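Local coordinates for Glyoxalase/bleomycin resistance protein/dioxygenase (Catenulispora acidiphila, PDB 4N04) that belongs to the glyoxalase/bleomycin resistance/dioxygenase superfamily and may act as a dioxygenase, at residues Ala22-Leu27 with Tyr101-Gly106; Ala10-Gly15 with Gly61-Thr66. The protein carries 1 engineered substitution. All blocks are in the same frame, centred on the assembly; numbering follows the deposited sequence.

Interaction 1 sets helix 17-28 against the end of strand 97-102 and the turn that follows it; interaction 2 brings together strands 8-14 and 64-69, the outermost strands of the two four-stranded sheets. Their centres lie about 10 Å apart, and their segments alternate along the chain, so each contact ties the N-terminal half to the C-terminal half. They also touch directly. D105 OD2 of the turn probably accepts a hydrogen bond from G15 N at 2.9 Å, and Y24 OH packs 3.3 Å from V12 CG1. V12 therefore belongs to both neighbourhoods, meeting Y24 and D103 on one hand and A63 and Q65 on the other.

Interaction 1 of 2, residues Ala22-Leu27 with Tyr101-Gly106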
ATOM      1  N   ALA A  22       8.648  -7.386   0.520  1.00 45.36           N
ATOM      2  CA  ALA A  22       8.216  -8.256  -0.560  1.00 56.81           C
ATOM      3  C   ALA A  22       6.764  -7.956  -0.924  1.00 57.02           C
ATOM      4  O   ALA A  22       6.433  -7.698  -2.092  1.00 57.21           O
ATOM      5  CB  ALA A  22       8.369  -9.704  -0.153  1.00 46.21           C
ATOM      6  N   TRP A  23       5.905  -7.970   0.093  1.00 54.77           N
ATOM      7  CA  TRP A  23       4.479  -7.755  -0.096  1.00 43.93           C
ATOM      8  C   TRP A  23       4.170  -6.393  -0.711  1.00 43.64           C
ATOM      9  O   TRP A  23       3.441  -6.313  -1.695  1.00 44.67           O
ATOM     10  CB  TRP A  23       3.733  -7.936   1.221  1.00 43.19           C
ATOM     11  CG  TRP A  23       2.253  -7.922   1.062  1.00 48.10           C
ATOM     12  CD1 TRP A  23       1.449  -8.989   0.790  1.00 42.83           C
ATOM     13  CD2 TRP A  23       1.390  -6.782   1.160  1.00 44.94           C
ATOM     14  NE1 TRP A  23       0.140  -8.585   0.708  1.00 42.25           N
ATOM     15  CE2 TRP A  23       0.075  -7.236   0.937  1.00 45.46           C
ATOM     16  CE3 TRP A  23       1.600  -5.421   1.412  1.00 44.91           C
ATOM     17  CZ2 TRP A  23      -1.022  -6.379   0.959  1.00 41.04           C
ATOM     18  CZ3 TRP A  23       0.504  -4.572   1.432  1.00 40.87           C
ATOM     19  CH2 TRP A  23      -0.785  -5.055   1.203  1.00 40.63           C
ATOM     20  N   TYR A  24       4.722  -5.322  -0.159  1.00 43.34           N
ATOM     21  CA  TYR A  24       4.451  -3.999  -0.716  1.00 44.60           C
ATOM     22  C   TYR A  24       4.978  -3.858  -2.145  1.00 44.70           C
ATOM     23  O   TYR A  24       4.393  -3.148  -2.968  1.00 43.78           O
ATOM     24  CB  TYR A  24       4.989  -2.886   0.198  1.00 42.66           C
ATOM     25  CG  TYR A  24       4.098  -2.619   1.398  1.00 44.05           C
ATOM     26  CD1 TYR A  24       3.082  -1.667   1.338  1.00 41.12           C
ATOM     27  CD2 TYR A  24       4.256  -3.338   2.573  1.00 41.59           C
ATOM     28  CE1 TYR A  24       2.250  -1.428   2.425  1.00 40.34           C
ATOM     29  CE2 TYR A  24       3.452  -3.123   3.650  1.00 40.85           C
ATOM     30  CZ  TYR A  24       2.438  -2.163   3.584  1.00 47.74           C
ATOM     31  OH  TYR A  24       1.635  -1.949   4.674  1.00 39.52           O
ATOM     32  N   ARG A  25       6.081  -4.540  -2.436  1.00 50.03           N
ATOM     33  CA  ARG A  25       6.632  -4.564  -3.788  1.00 55.58           C
ATOM     34  C   ARG A  25       5.605  -5.156  -4.755  1.00 54.54           C
ATOM     35  O   ARG A  25       5.242  -4.529  -5.761  1.00 45.83           O
ATOM     36  CB  ARG A  25       7.925  -5.380  -3.830  1.00 62.12           C
ATOM     37  CG  ARG A  25       8.983  -4.802  -4.754  1.00 67.42           C
ATOM     38  CD  ARG A  25       9.883  -5.896  -5.320  1.00 69.26           C
ATOM     39  NE  ARG A  25      10.442  -6.747  -4.275  1.00 68.01           N
ATOM     40  CZ  ARG A  25      11.570  -6.477  -3.626  1.00 68.89           C
ATOM     41  NH1 ARG A  25      12.251  -5.374  -3.916  1.00 68.47           N
ATOM     42  NH2 ARG A  25      12.019  -7.307  -2.687  1.00 67.03           N
ATOM     43  N   SER A  26       5.131  -6.358  -4.434  1.00 51.18           N
ATOM     44  CA  SER A  26       4.082  -7.003  -5.216  1.00 49.47           C
ATOM     45  C   SER A  26       2.862  -6.103  -5.395  1.00 52.64           C
ATOM     46  O   SER A  26       2.387  -5.907  -6.509  1.00 60.43           O
ATOM     47  CB  SER A  26       3.663  -8.316  -4.563  1.00 50.19           C
ATOM     48  OG  SER A  26       4.750  -9.228  -4.502  1.00 54.46           O
ATOM     49  N   LEU A  27       2.363  -5.549  -4.297  1.00 45.28           N
ATOM     50  CA  LEU A  27       1.151  -4.759  -4.347  1.00 46.84           C
ATOM     51  C   LEU A  27       1.325  -3.553  -5.264  1.00 52.25           C
ATOM     52  O   LEU A  27       0.511  -3.320  -6.162  1.00 52.29           O
ATOM     53  CB  LEU A  27       0.734  -4.309  -2.934  1.00 46.03           C
ATOM     54  CG  LEU A  27      -0.403  -3.287  -2.860  1.00 45.78           C
ATOM     55  CD1 LEU A  27      -1.735  -3.952  -3.189  1.00 48.11           C
ATOM     56  CD2 LEU A  27      -0.463  -2.619  -1.505  1.00 43.55           C
ATOM     57  N   TYR A 101      -6.618  -4.079   1.025  1.00 35.58           N
ATOM     58  CA  TYR A 101      -5.588  -5.088   1.186  1.00 35.25           C
ATOM     59  C   TYR A 101      -5.138  -5.143   2.630  1.00 34.27           C
ATOM     60  O   TYR A 101      -5.100  -4.119   3.318  1.00 36.16           O
ATOM     61  CB  TYR A 101      -4.395  -4.768   0.290  1.00 33.65           C
ATOM     62  CG  TYR A 101      -4.702  -4.923  -1.171  1.00 35.77           C
ATOM     63  CD1 TYR A 101      -4.514  -6.146  -1.815  1.00 36.32           C
ATOM     64  CD2 TYR A 101      -5.203  -3.860  -1.913  1.00 37.71           C
ATOM     65  CE1 TYR A 101      -4.807  -6.300  -3.168  1.00 35.64           C
ATOM     66  CE2 TYR A 101      -5.501  -4.008  -3.269  1.00 40.47           C
ATOM     67  CZ  TYR A 101      -5.297  -5.229  -3.885  1.00 41.27           C
ATOM     68  OH  TYR A 101      -5.581  -5.377  -5.222  1.00 50.31           O
ATOM     69  N   LEU A 102      -4.795  -6.337   3.090  1.00 30.45           N
ATOM     70  CA  LEU A 102      -4.168  -6.486   4.389  1.00 29.81           C
ATOM     71  C   LEU A 102      -2.716  -6.900   4.202  1.00 33.04           C
ATOM     72  O   LEU A 102      -2.449  -7.926   3.581  1.00 36.61           O
ATOM     73  CB  LEU A 102      -4.914  -7.524   5.219  1.00 28.70           C
ATOM     74  CG  LEU A 102      -6.348  -7.142   5.566  1.00 34.35           C
ATOM     75  CD1 LEU A 102      -7.052  -8.273   6.277  1.00 34.66           C
ATOM     76  CD2 LEU A 102      -6.391  -5.862   6.390  1.00 30.15           C
ATOM     77  N   ASP A 103      -1.782  -6.101   4.729  1.00 34.24           N
ATOM     78  CA  ASP A 103      -0.348  -6.434   4.668  1.00 35.82           C
ATOM     79  C   ASP A 103      -0.041  -7.603   5.611  1.00 34.97           C
ATOM     80  O   ASP A 103      -0.915  -7.998   6.389  1.00 36.28           O
ATOM     81  CB  ASP A 103       0.548  -5.179   4.875  1.00 26.75           C
ATOM     82  CG  ASP A 103       0.728  -4.764   6.347  1.00 31.44           C
ATOM     83  OD1 ASP A 103       0.262  -5.438   7.289  1.00 32.38           O
ATOM     84  OD2 ASP A 103       1.391  -3.725   6.561  1.00 26.64           O
ATOM     85  N   PRO A 104       1.174  -8.177   5.536  1.00 38.95           N
ATOM     86  CA  PRO A 104       1.491  -9.330   6.398  1.00 38.53           C
ATOM     87  C   PRO A 104       1.218  -9.142   7.899  1.00 34.61           C
ATOM     88  O   PRO A 104       0.949 -10.117   8.590  1.00 38.29           O
ATOM     89  CB  PRO A 104       2.981  -9.548   6.131  1.00 38.63           C
ATOM     90  CG  PRO A 104       3.139  -9.154   4.702  1.00 37.19           C
ATOM     91  CD  PRO A 104       2.224  -7.964   4.522  1.00 40.83           C
ATOM     92  N   ASP A 105       1.243  -7.912   8.387  1.00 33.32           N
ATOM     93  CA  ASP A 105       0.938  -7.656   9.797  1.00 36.54           C
ATOM     94  C   ASP A 105      -0.518  -7.317  10.093  1.00 36.59           C
ATOM     95  O   ASP A 105      -0.922  -7.278  11.258  1.00 39.60           O
ATOM     96  CB  ASP A 105       1.827  -6.544  10.337  1.00 38.92           C
ATOM     97  CG  ASP A 105       3.276  -6.965  10.419  1.00 45.05           C
ATOM     98  OD1 ASP A 105       3.604  -7.785  11.300  1.00 48.23           O
ATOM     99  OD2 ASP A 105       4.084  -6.486   9.601  1.00 48.38           O
ATOM    100  N   GLY A 106      -1.309  -7.061   9.054  1.00 32.21           N
ATOM    101  CA  GLY A 106      -2.707  -6.740   9.254  1.00 28.20           C
ATOM    102  C   GLY A 106      -3.091  -5.283   9.040  1.00 35.39           C
ATOM    103  O   GLY A 106      -4.259  -4.925   9.186  1.00 33.69           O
TER
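Y24 OH donates a 2.6 Å hydrogen bond to D103 OD2, meeting it on its anti side and 18° out of the carboxylate plane, with the phenol ring nearly perpendicular to that plane. The other oxygen, OD1, turns back on its own chain, taking weak bonds from D105 N and G106 N, and a hydrogen bond from S107 N. These bonds hold the carboxylate's rotation within the type I turn from D103 to G106.

W23 lies beside this pair, its CG anti to the backbone N (chi1 -172°), which swings the indole out over the turn. One indole face receives two CH-pi contacts: D103 CA stands 3.6 Å from the centroid of the W23 six-membered ring, and P104 CD sits 3.8 Å from that of the five-membered ring. At the indole edge, W23 CH2 meets Y101 CB at 3.7 Å.

The contact thus packs the first helix of a vicinal oxygen chelate (VOC) fold, 17-28, against strand 97-102 of the second βαβββ module. Further along that helix, L27 CD1 sits over the face of the Y101 ring in a CH-pi contact, 3.5 Å from its centroid, while L76 and A79 of helix 72-81 also touch this tyrosine.

Interaction 2 of 2, residues Ala10-Gly15 with Gly61-Thr66; sequences AGVAVG and GHAMQT. Engineered in segment 61-66: M64 (natural residue Val).
V12 and Q65 lie alongside each other with their side chains heading opposite ways, V12 CG2 4.1 Å from Q65 CG, and A63 packs beside them. They sit where the two βαβββ modules of the VOC fold meet: strand 8-14 edges the first sheet and strand 64-69 the second. Strand portions 10-14 and 64-66 run roughly antiparallel, at 143°, but their axes stay 7.8 Å apart at closest, too far for direct backbone pairing, so side chains and water bridge the gap.

The valine presents both branches. V12 turns CG1 toward the alanine, where it reaches A63 CB at 3.9 Å; CG2 also lies near that methyl as well as the glutamine. A63 directs its CB at the facing strand, making a small apolar patch, and A63 N is hydrogen-bonded to S107 OG. The buried V12 also touches Y24, L51, D103 and S107.

Q65 bends at chi2 (-68°), which folds its amide back toward the glycine and alanine before V12. The two ends of that amide do different work. NE2 gives a weak, bent hydrogen bond to G11 O, with an angle of 127° at the hydrogen, whereas OE1 lies against the methyl of A10, its CB 3.5 Å away. M64, an engineered selenomethionine, directs its CB away from strand 8-14, and its side chain touches E108.

Toward the other end, water replaces side chains, and G61 approaches the carbonyl of A13 through solvent. One water gives a weak bond to A13 O and accepts from H62 N; a second donates to A13 O at 2.8 Å and accepts from G61 N at 3.0 Å.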
ATOM      1  N   ALA A  10       3.236   8.906   3.942  1.00 29.48           N
ATOM      2  CA  ALA A  10       2.325   8.046   4.688  1.00 30.23           C
ATOM      3  C   ALA A  10       3.090   6.818   5.178  1.00 28.24           C
ATOM      4  O   ALA A  10       3.602   6.044   4.365  1.00 29.00           O
ATOM      5  CB  ALA A  10       1.128   7.639   3.822  1.00 28.95           C
ATOM      6  N   GLY A  11       3.178   6.648   6.499  1.00 27.49           N
ATOM      7  CA  GLY A  11       3.973   5.574   7.079  1.00 27.55           C
ATOM      8  C   GLY A  11       3.226   4.329   7.544  1.00 28.59           C
ATOM      9  O   GLY A  11       2.062   4.377   7.945  1.00 27.45           O
ATOM     10  N   VAL A  12       3.904   3.191   7.487  1.00 31.02           N
ATOM     11  CA  VAL A  12       3.349   1.949   7.990  1.00 27.91           C
ATOM     12  C   VAL A  12       4.403   1.259   8.836  1.00 28.46           C
ATOM     13  O   VAL A  12       5.493   0.974   8.365  1.00 31.30           O
ATOM     14  CB  VAL A  12       2.919   0.996   6.842  1.00 29.40           C
ATOM     15  CG1 VAL A  12       2.381  -0.307   7.416  1.00 29.27           C
ATOM     16  CG2 VAL A  12       1.872   1.661   5.929  1.00 28.77           C
ATOM     17  N   ALA A  13       4.100   1.002  10.099  1.00 31.59           N
ATOM     18  CA  ALA A  13       5.007   0.211  10.911  1.00 29.05           C
ATOM     19  C   ALA A  13       4.837  -1.269  10.566  1.00 31.21           C
ATOM     20  O   ALA A  13       3.703  -1.768  10.477  1.00 29.85           O
ATOM     21  CB  ALA A  13       4.745   0.451  12.399  1.00 28.75           C
ATOM     22  N   VAL A  14       5.946  -1.979  10.385  1.00 31.45           N
ATOM     23  CA  VAL A  14       5.874  -3.415  10.113  1.00 32.89           C
ATOM     24  C   VAL A  14       6.673  -4.284  11.106  1.00 36.76           C
ATOM     25  O   VAL A  14       7.540  -3.790  11.839  1.00 34.49           O
ATOM     26  CB  VAL A  14       6.302  -3.745   8.659  1.00 34.01           C
ATOM     27  CG1 VAL A  14       5.533  -2.865   7.657  1.00 32.96           C
ATOM     28  CG2 VAL A  14       7.803  -3.579   8.496  1.00 35.07           C
ATOM     29  N   GLY A  15       6.349  -5.574  11.123  1.00 36.50           N
ATOM     30  CA  GLY A  15       7.049  -6.540  11.957  1.00 40.38           C
ATOM     31  C   GLY A  15       8.328  -7.045  11.306  1.00 49.26           C
ATOM     32  O   GLY A  15       9.407  -6.532  11.566  1.00 53.93           O
ATOM     33  N   GLY A  61       0.779  -3.509  12.044  1.00 28.82           N
ATOM     34  CA  GLY A  61      -0.530  -4.082  11.769  1.00 27.62           C
ATOM     35  C   GLY A  61      -1.697  -3.234  12.221  1.00 27.82           C
ATOM     36  O   GLY A  61      -2.790  -3.741  12.418  1.00 32.53           O
ATOM     37  N   HIS A  62      -1.462  -1.937  12.387  1.00 27.11           N
ATOM     38  CA  HIS A  62      -2.492  -1.029  12.865  1.00 28.40           C
ATOM     39  C   HIS A  62      -2.698   0.160  11.945  1.00 25.77           C
ATOM     40  O   HIS A  62      -3.493   1.046  12.265  1.00 24.22           O
ATOM     41  CB  HIS A  62      -2.106  -0.489  14.234  1.00 26.06           C
ATOM     42  CG  HIS A  62      -2.149  -1.513  15.311  1.00 25.34           C
ATOM     43  ND1 HIS A  62      -3.331  -2.046  15.775  1.00 30.25           N
ATOM     44  CD2 HIS A  62      -1.162  -2.101  16.026  1.00 26.22           C
ATOM     45  CE1 HIS A  62      -3.071  -2.915  16.735  1.00 25.36           C
ATOM     46  NE2 HIS A  62      -1.761  -2.967  16.905  1.00 35.08           N
ATOM     47  N   ALA A  63      -1.961   0.196  10.833  1.00 25.66           N
ATOM     48  CA  ALA A  63      -1.930   1.390  10.001  1.00 25.72           C
ATOM     49  C   ALA A  63      -3.129   1.388   9.071  1.00 26.83           C
ATOM     50  O   ALA A  63      -3.718   0.342   8.795  1.00 25.53           O
ATOM     51  CB  ALA A  63      -0.615   1.477   9.211  1.00 26.99           C
HETATM   52  N   MSE A  64      -3.513   2.564   8.608  1.00 33.14           N
HETATM   53  CA  MSE A  64      -4.518   2.621   7.563  1.00 34.79           C
HETATM   54  C   MSE A  64      -4.223   3.731   6.581  1.00 33.52           C
HETATM   55  O   MSE A  64      -4.118   4.889   6.959  1.00 30.71           O
HETATM   56  CB  MSE A  64      -5.929   2.726   8.136  1.00 33.62           C
HETATM   57  CG  MSE A  64      -6.101   3.703   9.255  1.00 35.56           C
HETATM   58 SE   MSE A  64      -7.725   3.149  10.171  0.55 39.36          SE
HETATM   59  CE  MSE A  64      -7.108   1.367  10.699  1.00 45.31           C
ATOM     60  N   GLN A  65      -4.053   3.350   5.319  1.00 31.86           N
ATOM     61  CA  GLN A  65      -3.758   4.300   4.261  1.00 31.80           C
ATOM     62  C   GLN A  65      -4.732   4.081   3.112  1.00 32.62           C
ATOM     63  O   GLN A  65      -5.077   2.947   2.789  1.00 36.33           O
ATOM     64  CB  GLN A  65      -2.307   4.131   3.791  1.00 32.37           C
ATOM     65  CG  GLN A  65      -1.268   4.048   4.916  1.00 32.36           C
ATOM     66  CD  GLN A  65      -1.095   5.356   5.690  1.00 43.80           C
ATOM     67  OE1 GLN A  65      -1.731   6.355   5.391  1.00 44.47           O
ATOM     68  NE2 GLN A  65      -0.223   5.350   6.685  1.00 32.15           N
ATOM     69  N   THR A  66      -5.197   5.163   2.502  1.00 39.42           N
ATOM     70  CA  THR A  66      -6.090   5.029   1.358  1.00 39.54           C
ATOM     71  C   THR A  66      -5.548   5.759   0.141  1.00 38.87           C
ATOM     72  O   THR A  66      -5.147   6.919   0.234  1.00 38.48           O
ATOM     73  CB  THR A  66      -7.516   5.519   1.679  1.00 36.98           C
ATOM     74  OG1 THR A  66      -8.014   4.791   2.803  1.00 37.34           O
ATOM     75  CG2 THR A  66      -8.434   5.288   0.510  1.00 36.97           C
TER
HETATM   76  O   HOH W   1       1.137  -0.120  11.810  1.00 22.03           O
HETATM   77  O   HOH W   2       1.774  -3.316   9.263  1.00 25.07           O